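Local coordinates for protein NADH:ubiquinone oxidoreductase, Na translocating, C subunit (Parabacteroides distasonis, PDB 3LWX) that is the C subunit of a sodium-translocating, multi-subunit respiratory complex and carries an FMN-binding domain, at residues Q8-N11 and E12-K16; M183-N186 and S187-Y191. One frame throughout, in Å; residues are numbered along the deposited sequence.

Contact 1 of 2, residues Q8-N11 and E12-K16; sequences QKQN and EDNDK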
# COMPACT_ATOMS: atom_id res chain seq x y z
N GLN A 8 -23.62 0.86 -5.08
CA GLN A 8 -22.79 0.68 -3.89
C GLN A 8 -21.39 0.20 -4.30
O GLN A 8 -20.38 0.70 -3.80
CB GLN A 8 -23.47 -0.29 -2.91
CG GLN A 8 -24.74 0.28 -2.28
CD GLN A 8 -25.64 -0.72 -1.56
OE1 GLN A 8 -25.59 -1.92 -1.81
NE2 GLN A 8 -26.50 -0.21 -0.68
N LYS A 9 -21.33 -0.78 -5.20
CA LYS A 9 -20.05 -1.30 -5.69
C LYS A 9 -19.24 -0.22 -6.38
O LYS A 9 -18.02 -0.13 -6.20
CB LYS A 9 -20.28 -2.49 -6.63
CG LYS A 9 -19.08 -2.85 -7.51
CD LYS A 9 -19.32 -4.17 -8.23
CE LYS A 9 -18.49 -4.29 -9.49
NZ LYS A 9 -17.04 -4.17 -9.25
N GLN A 10 -19.89 0.60 -7.20
CA GLN A 10 -19.13 1.66 -7.90
C GLN A 10 -18.52 2.61 -6.86
O GLN A 10 -17.39 3.05 -7.03
CB GLN A 10 -19.93 2.43 -9.00
CG GLN A 10 -20.83 3.61 -8.58
CD GLN A 10 -21.37 4.43 -9.76
OE1 GLN A 10 -22.25 3.97 -10.51
NE2 GLN A 10 -20.88 5.67 -9.90
N ASN A 11 -19.24 2.91 -5.79
CA ASN A 11 -18.70 3.78 -4.76
C ASN A 11 -17.52 3.14 -4.05
O ASN A 11 -16.50 3.79 -3.79
CB ASN A 11 -19.77 4.18 -3.75
CG ASN A 11 -20.79 5.14 -4.33
OD1 ASN A 11 -20.54 5.85 -5.30
ND2 ASN A 11 -21.95 5.14 -3.72
N GLU A 12 -17.64 1.85 -3.75
CA GLU A 12 -16.54 1.14 -3.11
C GLU A 12 -15.32 1.06 -4.03
O GLU A 12 -14.19 1.26 -3.59
CB GLU A 12 -16.98 -0.27 -2.72
CG GLU A 12 -18.01 -0.30 -1.61
CD GLU A 12 -18.63 -1.66 -1.38
OE1 GLU A 12 -18.33 -2.63 -2.12
OE2 GLU A 12 -19.46 -1.75 -0.45
N ASP A 13 -15.56 0.79 -5.31
CA ASP A 13 -14.48 0.69 -6.28
C ASP A 13 -13.79 2.05 -6.46
O ASP A 13 -12.57 2.12 -6.54
CB ASP A 13 -14.98 0.20 -7.63
CG ASP A 13 -15.35 -1.28 -7.64
OD1 ASP A 13 -15.06 -2.01 -6.66
OD2 ASP A 13 -15.94 -1.68 -8.66
N ASN A 14 -14.56 3.12 -6.51
CA ASN A 14 -13.94 4.44 -6.63
C ASN A 14 -13.12 4.81 -5.39
O ASN A 14 -12.07 5.42 -5.53
CB ASN A 14 -14.99 5.49 -7.01
CG ASN A 14 -15.33 5.43 -8.49
OD1 ASN A 14 -14.44 5.21 -9.33
ND2 ASN A 14 -16.60 5.68 -8.83
N ASP A 15 -13.58 4.41 -4.21
CA ASP A 15 -12.81 4.60 -2.98
C ASP A 15 -11.48 3.85 -3.09
O ASP A 15 -10.42 4.42 -2.80
CB ASP A 15 -13.67 4.16 -1.80
CG ASP A 15 -13.04 4.39 -0.44
OD1 ASP A 15 -11.96 4.97 -0.31
OD2 ASP A 15 -13.69 4.00 0.57
N LYS A 16 -11.51 2.59 -3.52
CA LYS A 16 -10.28 1.83 -3.70
C LYS A 16 -9.37 2.50 -4.74
O LYS A 16 -8.15 2.57 -4.53
CB LYS A 16 -10.60 0.38 -4.05
CG LYS A 16 -9.38 -0.48 -4.30
CD LYS A 16 -9.71 -1.96 -4.35
CE LYS A 16 -8.50 -2.83 -4.61
NZ LYS A 16 -8.80 -4.28 -4.36
O HOH W 1 -19.02 6.35 -7.41

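Contact 2 of 2, residues M183-N186 and S187-Y191; sequences MLFN and SLSGY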
# COMPACT_ATOMS: atom_id res chain seq x y z
N MSE A 183 2.44 -4.63 9.52
CA MSE A 183 1.70 -4.74 8.26
C MSE A 183 2.62 -4.59 7.07
O MSE A 183 2.52 -5.35 6.10
CB MSE A 183 0.60 -3.67 8.20
CG MSE A 183 -0.03 -3.54 6.82
SE MSE A 183 -1.68 -2.56 6.82
CE MSE A 183 -1.02 -0.84 7.30
N LEU A 184 3.50 -3.60 7.10
CA LEU A 184 4.43 -3.40 6.01
C LEU A 184 5.34 -4.61 5.85
O LEU A 184 5.51 -5.13 4.74
CB LEU A 184 5.26 -2.13 6.26
CG LEU A 184 4.55 -0.81 6.03
CD1 LEU A 184 5.27 0.32 6.75
CD2 LEU A 184 4.43 -0.54 4.53
N PHE A 185 5.94 -5.05 6.94
CA PHE A 185 6.86 -6.18 6.83
C PHE A 185 6.16 -7.43 6.33
O PHE A 185 6.63 -8.11 5.42
CB PHE A 185 7.55 -6.43 8.18
CG PHE A 185 8.53 -7.56 8.15
CD1 PHE A 185 8.12 -8.86 8.39
CD2 PHE A 185 9.87 -7.34 7.86
CE1 PHE A 185 9.02 -9.91 8.35
CE2 PHE A 185 10.78 -8.38 7.81
CZ PHE A 185 10.36 -9.66 8.06
N ASN A 186 5.04 -7.76 6.96
CA ASN A 186 4.34 -9.01 6.63
C ASN A 186 3.73 -8.96 5.23
O ASN A 186 3.77 -9.94 4.50
CB ASN A 186 3.25 -9.29 7.66
CG ASN A 186 3.81 -9.67 9.01
OD1 ASN A 186 4.88 -10.27 9.11
ND2 ASN A 186 3.06 -9.35 10.07
N SER A 187 3.20 -7.81 4.85
CA SER A 187 2.57 -7.70 3.53
C SER A 187 3.63 -7.68 2.43
O SER A 187 3.50 -8.37 1.41
CB SER A 187 1.73 -6.44 3.42
OG SER A 187 0.64 -6.44 4.33
N LEU A 188 4.66 -6.87 2.61
CA LEU A 188 5.71 -6.77 1.59
C LEU A 188 6.48 -8.07 1.44
O LEU A 188 6.99 -8.36 0.35
CB LEU A 188 6.64 -5.59 1.86
CG LEU A 188 6.03 -4.21 1.74
CD1 LEU A 188 7.01 -3.14 2.24
CD2 LEU A 188 5.61 -3.92 0.29
N SER A 189 6.54 -8.89 2.49
CA SER A 189 7.24 -10.18 2.41
C SER A 189 6.70 -11.00 1.25
O SER A 189 7.45 -11.68 0.56
CB SER A 189 7.12 -10.96 3.72
OG SER A 189 7.96 -10.41 4.73
N GLY A 190 5.39 -10.96 1.02
CA GLY A 190 4.80 -11.73 -0.07
C GLY A 190 5.31 -11.32 -1.44
O GLY A 190 5.42 -12.15 -2.34
N TYR A 191 5.64 -10.04 -1.58
CA TYR A 191 6.10 -9.47 -2.84
C TYR A 191 7.61 -9.57 -3.08
O TYR A 191 8.08 -9.17 -4.13
CB TYR A 191 5.72 -7.98 -2.89
CG TYR A 191 4.24 -7.72 -2.97
CD1 TYR A 191 3.58 -7.66 -4.19
CD2 TYR A 191 3.49 -7.43 -1.83
CE1 TYR A 191 2.24 -7.35 -4.28
CE2 TYR A 191 2.14 -7.14 -1.90
CZ TYR A 191 1.51 -7.07 -3.13
OH TYR A 191 0.18 -6.74 -3.20

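Contact 1 of 2, residues Q8-N11 and E12-K16
A single water joins Gln10 and Asn11 to Asn14, held by three side chains. It accepts from Asn14 ND2 (2.9 Å from the water oxygen) and from Gln10 NE2 in the conformer described, one of two modelled. It donates to Asn11 OD1, only 2.6 Å from the water oxygen. The two amides a turn apart therefore meet through the water, since Gln10 NE2 and Asn14 ND2 stay 4.4 Å from each other. Their oxygens have other partners: Gln10 OE1 accepts from Gln2 NE2, ahead of the helix, and Asn14 OD1 from Arg17 NH1, about one turn on.

Lys9 and Asp13 make the charged pair, again with Lys9 in one of two modelled conformers. The lysine leaves the backbone with CG beside its own carbonyl carbon (chi1 163°) and runs extended until a bend at the last torsion (chi4 57°) returns NZ to the aspartate. NZ lies 2.8 Å from Asp13 OD2, on the syn lone pair of that oxygen, and the methylene CG of Lys9 also rests 3.5 Å from OD2. The same residues are joined through the backbone, Asp13 N donating to Lys9 O at 2.8 Å. Glu12 lies back along the helix, its CG 3.4 Å from Gln8 O.

Two i to i+4 links thus differ in kind: one is a direct ion pair, the other an amide pair bridged by water. The salt bridge would partly offset the carboxylate charge of Asp13.

Contact 2 of 2, residues M183-N186 and S187-Y191
Ser187 and Ser189 each turn OG away from their own carbonyl carbon, to the side of the backbone N (chi1 -63° and -75°), which aims the hydroxyls back one turn at Met183 and Phe185. Ser187 OG donates to Met183 O at 2.8 Å, while Ser187 N donates to that same oxygen, the two donors arriving from opposite faces of the carbonyl plane. The pattern recurs two residues later for the serine conformer described, one of two modelled: Ser189 OG is 2.7 Å from Phe185 O and Ser189 N is 3.0 Å from it, again on opposite faces. Each carbonyl oxygen is therefore gripped twice by a single serine.

Phe185 extends with its ring on the far side from its backbone N (chi1 -179°), and Ser189 OG stands over one face near the rim, 3.8 Å from CE1. On another flank of the helix Leu184 and Leu188 lie a turn apart, CD2 of the first 4.3 Å from CD1 of the second. Leu188 CG also packs 3.2 Å from Leu184 O, which accepts the backbone N of Leu188.

The buried Ser187 OG has a further partner in the backbone N of His90, so this hydroxyl ties the helix to strand 82-92. Met183, a selenomethionine, packs on Leu89 and Leu98, and the two leucines reach Ile102 of strand 97-104. Leu188 and Ser189 touch Phe149 of strand 148-149, and helix 174-196 is thereby seated between the large antiparallel sheet and the small hairpin.

In the fold
Contact 1 comes first along the chain, on helix 4-23, and contact 2 near its end, on helix 174-196. Their centres are about 25 Å apart, on opposite sides of the chain's centre, and their nearest atoms remain about 9 Å apart. Contact 1 is a surface feature, its inner side facing helix 30-40 through Asn14, whereas contact 2 is partly buried against strands 82-92 and 97-104 of the six-stranded antiparallel sheet. Contact 2 belongs to the part of the chain assigned to the FMN-binding domain. The two helices, close to the chain's termini, thus have different settings: one packs with a neighbouring helix, the other lies on the sheet.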